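Local coordinates for protein methylmalonyl-CoA carboxyltransferase 12S subunit (Propionibacterium freudenreichii, PDB 1ON3) that transfers the carboxyl group of methylmalonyl-CoA to the biotin of the 1.3S subunit, forming propanoyl-CoA, as the hexameric core of the transcarboxylase complex, at residues 51-56 against 90-95; 59-64 against 84-89; 169-174 against 250-255. One frame throughout, in Å; residues are numbered along the deposited sequence.

Contact 1: residues 51-56 against 90-95; sequences NNLLDP and GTILGR
Asp55 reaches with its carboxylate into the turn that ends strand 85-92, gripped by two amides of the turn, Leu93 N and Gly94 N, and by the hydroxyl of Thr91 just before it. OD1 takes Leu93 N through its syn lone pair at 2.8 Å. OD2 receives two bonds: Gly94 N arrives on the syn side at 2.8 Å and nearly straight (173°), while Thr91 OG1, 2.5 Å from the same oxygen, comes from the anti side and out of the carboxylate plane. With both oxygens tied, rotation of the carboxylate is restricted. The backbone adds a fourth bond, Asp55 N to Thr91 O at 2.8 Å. The turn is a type I' beta turn from Ile92 to Arg95, the connection of the hairpin formed by strands 85-92 and 95-102, and Gly94 has backbone angles that call for glycine. Behind this polar cluster lies an apolar layer. CG1 of Ile92 stands anti to its carbonyl carbon (chi1 -70°), and CD1 beyond it comes within 3.9 Å of Leu53 CG, with Leu54 CD2 4.0 Å from Ile92 CG1. Farther out, Ser58 OG bonds both Asp55 O and Thr91 N, and helix 241-253 packs on Leu53 and Ile92.

Contact 2: residues 59-64 against 84-89; sequences FDEVGA and GVVTGR
The Phe59 ring slants across strand 85-92, its CE1 3.5 Å from Gly88 CA and its CZ 3.6 Å from Val86 CG1, both oblique approaches. Within its own segment, the backbone N of Glu61 lies over the centre of one ring face, 4.0 Å above the plane. The ring gets there because CG is anti to the backbone N (chi1 -175°). A CB on Gly88 would clash with Phe59 CE1 and Asp60 O, consistent with glycine at this position. An alanine in place of Phe59 would remove the ring and is likely to open a gap beside Gly88 and Val86. The backbones pair as antiparallel strands: Asp60 and Arg89 form a hydrogen-bonded pair, with Asp60 N to Arg89 O at 2.6 Å and Arg89 N to Asp60 O at 3.1 Å. Val62 N donates almost straight (178°) to Thr87 O at 2.8 Å. The extended Glu61 side chain crosses Val86 at about a right angle, its OE1 2.9 Å from a water that also accepts from Thr87 N; OE2 forms a salt bridge with Arg47. Strand 60-62 is outermost in its sheet within the chain, and 85-92 pairs on its other side with antiparallel strand 95-102. Helix 46-53 packs on Phe59 and Val86, helix 113-129 on Val85 and Thr87, and Met505 of a second subunit packs on Asp60 and Arg89.

Contact 3: residues 169-174 against 250-255; sequences PQIAII and KLLSFL
Ile171 and Leu251 meet tip to tip, the strand residue reaching out from 170-174 and the helix residue reaching back from 250-253. The methyl CD1 of Ile171 lies 3.8 Å from Leu251 CD2, the closest approach between the two segments. It is also the bump of the contact: Leu251, Leu252 and Leu255 flank this methyl, Leu251 as the close neighbour and the other two more loosely, with Leu252 CD1 at 4.4 Å and Leu255 CD1 at 4.5 Å from Ile171 CD1. Torsions set up the main pair. CG1 of Ile171 is anti to the carbonyl carbon (chi1 -62°) and the chain beyond is extended (chi2 169°), which carries CD1 out from the strand; Leu251 has CG anti to the backbone N (chi1 167°), from where CD2 meets it. A second, smaller bump lies just before the strand, where Pro169 CB is 3.9 Å from Leu255 CD1. The same leucine methyl thus meets Pro169 and, more loosely, approaches the Ile171 tip. No hydrogen bond crosses between the segments, and all five touching residues are buried; the contact between the segments is made by apolar side chains. The total area buried, 197 Å², is modest, in keeping with contact through side-chain ends while the backbones stay apart: the nearest CA atoms, of Pro169 and Leu255, are 7.5 Å from each other. Neighbours extend the apolar surroundings, with Ile193 and Leu134 of the flanking strands touching Ile171, and Phe191 and Leu306 touching Leu251. The arrangement is that of a helix packed on an inner strand of a mixed beta-sheet, between two parallel neighbours, in an alpha/beta fold, here in the N-terminal half of a carboxyltransferase chain belonging to the ClpP/crotonase clan.

All three contacts reach one mixed seven-stranded sheet, in the order 60-62, 85-92, 95-102, 133-139, 170-175, 191-195, 236-238. Contacts 1 and 2 share strand 85-92 and have centres about 14 Å apart; along the chain, contact 2 falls within the span that contact 1 closes, and Leu54 CD1 touches Phe59 CD1 at 3.5 Å. Contact 3 comes later in sequence. Its centre is about 13 Å from that of contact 1, and Ile92 packs on Leu252 while Arg95 NH1 hydrogen-bonds Leu252 O. Contacts 2 and 3 do not touch, with nearest atoms about 11 Å apart. Through Arg95 the hairpin turn ties the sheet's edge, where a second subunit packs, to helix 241-253 over its inner strands.

Contact 1: residues 51-56 against 90-95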
# COMPACT_ATOMS: atom_id res chain seq x y z
N ASN E 51 -3.11 17.04 -38.75
CA ASN E 51 -3.73 16.17 -39.74
C ASN E 51 -2.72 15.20 -40.33
O ASN E 51 -3.06 14.06 -40.65
CB ASN E 51 -4.37 16.99 -40.86
CG ASN E 51 -5.23 16.13 -41.77
OD1 ASN E 51 -6.20 15.52 -41.31
ND2 ASN E 51 -4.88 16.08 -43.04
N ASN E 52 -1.47 15.65 -40.47
CA ASN E 52 -0.40 14.82 -41.01
C ASN E 52 0.12 13.81 -39.99
O ASN E 52 0.48 12.68 -40.34
CB ASN E 52 0.75 15.70 -41.49
CG ASN E 52 0.43 16.43 -42.78
OD1 ASN E 52 1.09 17.40 -43.15
ND2 ASN E 52 -0.58 15.95 -43.48
N LEU E 53 0.16 14.21 -38.73
CA LEU E 53 0.66 13.34 -37.67
C LEU E 53 -0.32 12.26 -37.24
O LEU E 53 0.06 11.10 -37.05
CB LEU E 53 1.04 14.18 -36.45
CG LEU E 53 1.48 13.38 -35.21
CD1 LEU E 53 2.93 12.90 -35.39
CD2 LEU E 53 1.38 14.25 -33.97
N LEU E 54 -1.58 12.64 -37.07
CA LEU E 54 -2.61 11.72 -36.60
C LEU E 54 -3.27 10.87 -37.69
O LEU E 54 -3.26 11.23 -38.87
CB LEU E 54 -3.69 12.51 -35.85
CG LEU E 54 -3.20 13.46 -34.75
CD1 LEU E 54 -4.34 14.34 -34.25
CD2 LEU E 54 -2.61 12.63 -33.60
N ASP E 55 -3.81 9.72 -37.29
CA ASP E 55 -4.49 8.84 -38.23
C ASP E 55 -5.63 9.63 -38.88
O ASP E 55 -6.25 10.49 -38.23
CB ASP E 55 -5.09 7.62 -37.51
CG ASP E 55 -4.03 6.70 -36.93
OD1 ASP E 55 -2.94 6.62 -37.51
OD2 ASP E 55 -4.31 6.05 -35.90
N PRO E 56 -5.92 9.35 -40.15
CA PRO E 56 -7.00 10.06 -40.85
C PRO E 56 -8.31 10.12 -40.05
O PRO E 56 -8.78 9.11 -39.54
CB PRO E 56 -7.16 9.25 -42.13
CG PRO E 56 -5.76 8.84 -42.43
CD PRO E 56 -5.24 8.41 -41.06
N GLY E 90 -6.42 12.09 -30.54
CA GLY E 90 -6.44 11.40 -31.81
C GLY E 90 -5.74 10.07 -31.64
O GLY E 90 -5.52 9.65 -30.50
N THR E 91 -5.40 9.40 -32.74
CA THR E 91 -4.68 8.14 -32.64
C THR E 91 -3.53 8.15 -33.64
O THR E 91 -3.57 8.86 -34.65
CB THR E 91 -5.58 6.91 -32.95
OG1 THR E 91 -6.03 6.98 -34.30
CG2 THR E 91 -6.78 6.87 -32.00
N ILE E 92 -2.49 7.38 -33.34
CA ILE E 92 -1.35 7.25 -34.25
C ILE E 92 -1.19 5.74 -34.36
O ILE E 92 -0.91 5.05 -33.37
CB ILE E 92 -0.08 7.92 -33.68
CG1 ILE E 92 -0.26 9.45 -33.68
CG2 ILE E 92 1.14 7.52 -34.51
CD1 ILE E 92 0.87 10.24 -32.99
N LEU E 93 -1.42 5.22 -35.56
CA LEU E 93 -1.38 3.79 -35.79
C LEU E 93 -2.29 3.11 -34.78
O LEU E 93 -1.94 2.10 -34.18
CB LEU E 93 0.06 3.26 -35.70
CG LEU E 93 0.78 3.17 -37.05
CD1 LEU E 93 0.74 4.50 -37.77
CD2 LEU E 93 2.22 2.72 -36.84
N GLY E 94 -3.47 3.70 -34.58
CA GLY E 94 -4.44 3.14 -33.65
C GLY E 94 -4.23 3.46 -32.18
O GLY E 94 -5.14 3.29 -31.38
N ARG E 95 -3.04 3.95 -31.82
CA ARG E 95 -2.72 4.28 -30.43
C ARG E 95 -3.26 5.64 -30.04
O ARG E 95 -2.99 6.64 -30.69
CB ARG E 95 -1.20 4.29 -30.22
CG ARG E 95 -0.54 2.94 -30.45
CD ARG E 95 0.98 3.05 -30.41
NE ARG E 95 1.43 3.69 -29.18
CZ ARG E 95 2.70 3.92 -28.87
NH1 ARG E 95 3.67 3.56 -29.71
NH2 ARG E 95 2.99 4.49 -27.70

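Contact 2: residues 59-64 against 84-89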
# COMPACT_ATOMS: atom_id res chain seq x y z
N PHE E 59 -8.64 12.96 -35.32
CA PHE E 59 -8.56 14.14 -34.45
C PHE E 59 -9.90 14.58 -33.88
O PHE E 59 -10.83 14.89 -34.61
CB PHE E 59 -7.92 15.31 -35.19
CG PHE E 59 -7.70 16.51 -34.32
CD1 PHE E 59 -7.00 16.38 -33.11
CD2 PHE E 59 -8.17 17.76 -34.69
CE1 PHE E 59 -6.79 17.50 -32.29
CE2 PHE E 59 -7.96 18.88 -33.88
CZ PHE E 59 -7.27 18.74 -32.68
N ASP E 60 -9.98 14.59 -32.55
CA ASP E 60 -11.18 15.01 -31.84
C ASP E 60 -10.79 16.31 -31.11
O ASP E 60 -10.22 16.28 -30.02
CB ASP E 60 -11.57 13.95 -30.82
CG ASP E 60 -12.99 14.10 -30.34
OD1 ASP E 60 -13.45 15.25 -30.19
OD2 ASP E 60 -13.65 13.06 -30.11
N GLU E 61 -11.10 17.45 -31.71
CA GLU E 61 -10.72 18.73 -31.13
C GLU E 61 -11.49 19.21 -29.92
O GLU E 61 -12.71 19.06 -29.86
CB GLU E 61 -10.76 19.81 -32.20
CG GLU E 61 -10.28 21.16 -31.72
CD GLU E 61 -10.14 22.15 -32.86
OE1 GLU E 61 -9.66 23.27 -32.61
OE2 GLU E 61 -10.52 21.80 -34.00
N VAL E 62 -10.77 19.80 -28.97
CA VAL E 62 -11.37 20.36 -27.77
C VAL E 62 -11.01 21.85 -27.72
O VAL E 62 -9.86 22.22 -27.93
CB VAL E 62 -10.83 19.68 -26.46
CG1 VAL E 62 -11.22 20.48 -25.24
CG2 VAL E 62 -11.38 18.27 -26.35
N GLY E 63 -11.99 22.70 -27.46
CA GLY E 63 -11.70 24.13 -27.36
C GLY E 63 -11.53 24.92 -28.65
O GLY E 63 -10.90 25.98 -28.64
N ALA E 64 -12.08 24.42 -29.75
CA ALA E 64 -11.98 25.17 -31.00
C ALA E 64 -12.61 26.54 -30.74
O ALA E 64 -12.05 27.58 -31.10
CB ALA E 64 -12.75 24.46 -32.12
N GLY E 84 -5.01 30.68 -30.48
CA GLY E 84 -3.73 30.33 -31.05
C GLY E 84 -3.20 28.92 -30.87
O GLY E 84 -2.04 28.68 -31.18
N VAL E 85 -4.00 27.99 -30.33
CA VAL E 85 -3.52 26.61 -30.20
C VAL E 85 -4.65 25.62 -30.48
O VAL E 85 -5.80 25.83 -30.07
CB VAL E 85 -2.93 26.33 -28.79
CG1 VAL E 85 -4.05 26.18 -27.75
CG2 VAL E 85 -2.05 25.06 -28.84
N VAL E 86 -4.34 24.57 -31.22
CA VAL E 86 -5.32 23.54 -31.57
C VAL E 86 -4.99 22.34 -30.69
O VAL E 86 -3.88 21.82 -30.77
CB VAL E 86 -5.23 23.15 -33.06
CG1 VAL E 86 -6.35 22.17 -33.41
CG2 VAL E 86 -5.34 24.41 -33.93
N THR E 87 -5.94 21.94 -29.87
CA THR E 87 -5.75 20.85 -28.92
C THR E 87 -6.81 19.76 -29.01
O THR E 87 -7.99 20.02 -29.28
CB THR E 87 -5.76 21.38 -27.49
OG1 THR E 87 -7.02 22.01 -27.24
CG2 THR E 87 -4.64 22.42 -27.28
N GLY E 88 -6.41 18.52 -28.74
CA GLY E 88 -7.37 17.45 -28.79
C GLY E 88 -6.78 16.07 -28.63
O GLY E 88 -5.63 15.91 -28.20
N ARG E 89 -7.59 15.08 -28.98
CA ARG E 89 -7.24 13.67 -28.87
C ARG E 89 -7.33 13.02 -30.26
O ARG E 89 -8.18 13.37 -31.07
CB ARG E 89 -8.20 13.00 -27.89
CG ARG E 89 -7.85 11.57 -27.42
CD ARG E 89 -8.33 10.47 -28.37
NE ARG E 89 -8.38 9.17 -27.71
CZ ARG E 89 -8.79 8.04 -28.30
NH1 ARG E 89 -9.18 8.07 -29.58
NH2 ARG E 89 -8.80 6.89 -27.63
O HOH W 1 -8.51 23.61 -29.98

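Contact 3: residues 169-174 against 250-255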
# COMPACT_ATOMS: atom_id res chain seq x y z
N PRO E 169 4.83 9.55 -22.08
CA PRO E 169 5.89 10.15 -22.90
C PRO E 169 5.46 11.51 -23.42
O PRO E 169 4.29 11.70 -23.77
CB PRO E 169 6.07 9.15 -24.04
CG PRO E 169 5.49 7.87 -23.51
CD PRO E 169 4.29 8.35 -22.73
N GLN E 170 6.40 12.46 -23.48
CA GLN E 170 6.12 13.81 -23.96
C GLN E 170 7.12 14.15 -25.06
O GLN E 170 8.34 14.13 -24.82
CB GLN E 170 6.25 14.84 -22.83
CG GLN E 170 5.34 14.62 -21.65
CD GLN E 170 5.57 15.66 -20.57
OE1 GLN E 170 5.07 16.78 -20.67
NE2 GLN E 170 6.35 15.30 -19.55
N ILE E 171 6.60 14.44 -26.25
CA ILE E 171 7.41 14.77 -27.42
C ILE E 171 7.14 16.20 -27.90
O ILE E 171 5.99 16.58 -28.16
CB ILE E 171 7.09 13.77 -28.57
CG1 ILE E 171 7.47 12.35 -28.12
CG2 ILE E 171 7.85 14.14 -29.84
CD1 ILE E 171 6.96 11.23 -29.05
N ALA E 172 8.19 16.99 -28.01
CA ALA E 172 8.05 18.35 -28.47
C ALA E 172 8.59 18.47 -29.88
O ALA E 172 9.65 17.92 -30.19
CB ALA E 172 8.79 19.29 -27.54
N ILE E 173 7.87 19.17 -30.74
CA ILE E 173 8.33 19.40 -32.10
C ILE E 173 8.37 20.91 -32.30
O ILE E 173 7.32 21.56 -32.29
CB ILE E 173 7.38 18.79 -33.17
CG1 ILE E 173 7.22 17.28 -32.95
CG2 ILE E 173 7.95 19.01 -34.57
CD1 ILE E 173 5.92 16.91 -32.27
N ILE E 174 9.57 21.48 -32.43
CA ILE E 174 9.72 22.91 -32.63
C ILE E 174 9.72 23.09 -34.14
O ILE E 174 10.64 22.64 -34.82
CB ILE E 174 11.06 23.46 -32.09
CG1 ILE E 174 11.45 22.78 -30.78
CG2 ILE E 174 10.94 24.99 -31.92
CD1 ILE E 174 10.50 22.97 -29.66
N LYS E 250 8.13 7.51 -35.77
CA LYS E 250 9.16 6.48 -35.59
C LYS E 250 9.55 6.42 -34.10
O LYS E 250 9.60 5.35 -33.49
CB LYS E 250 10.40 6.82 -36.44
CG LYS E 250 11.56 5.82 -36.29
CD LYS E 250 11.22 4.50 -36.94
CE LYS E 250 12.39 3.55 -36.87
NZ LYS E 250 12.02 2.25 -37.46
N LEU E 251 9.81 7.58 -33.51
CA LEU E 251 10.17 7.65 -32.09
C LEU E 251 9.05 7.08 -31.23
O LEU E 251 9.28 6.27 -30.33
CB LEU E 251 10.44 9.12 -31.70
CG LEU E 251 10.54 9.44 -30.20
CD1 LEU E 251 11.77 8.73 -29.59
CD2 LEU E 251 10.65 10.96 -30.01
N LEU E 252 7.82 7.51 -31.48
CA LEU E 252 6.70 7.01 -30.69
C LEU E 252 6.56 5.49 -30.76
O LEU E 252 6.19 4.86 -29.77
CB LEU E 252 5.39 7.66 -31.13
CG LEU E 252 4.12 7.31 -30.33
CD1 LEU E 252 4.25 7.76 -28.88
CD2 LEU E 252 2.93 8.00 -30.99
N SER E 253 6.88 4.90 -31.91
CA SER E 253 6.75 3.45 -32.09
C SER E 253 7.58 2.62 -31.12
O SER E 253 7.25 1.45 -30.89
CB SER E 253 7.09 3.05 -33.54
OG SER E 253 8.48 3.08 -33.81
N PHE E 254 8.64 3.20 -30.54
CA PHE E 254 9.47 2.47 -29.59
C PHE E 254 8.97 2.63 -28.16
O PHE E 254 9.43 1.93 -27.24
CB PHE E 254 10.93 3.00 -29.60
CG PHE E 254 11.69 2.67 -30.85
CD1 PHE E 254 11.81 3.61 -31.88
CD2 PHE E 254 12.30 1.42 -31.00
CE1 PHE E 254 12.50 3.31 -33.05
CE2 PHE E 254 13.00 1.11 -32.15
CZ PHE E 254 13.10 2.06 -33.19
N LEU E 255 8.00 3.52 -27.96
CA LEU E 255 7.51 3.81 -26.62
C LEU E 255 6.17 3.26 -26.20
O LEU E 255 5.25 3.09 -27.00
CB LEU E 255 7.47 5.34 -26.41
CG LEU E 255 8.66 6.14 -26.98
CD1 LEU E 255 8.43 7.65 -26.79
CD2 LEU E 255 9.93 5.70 -26.27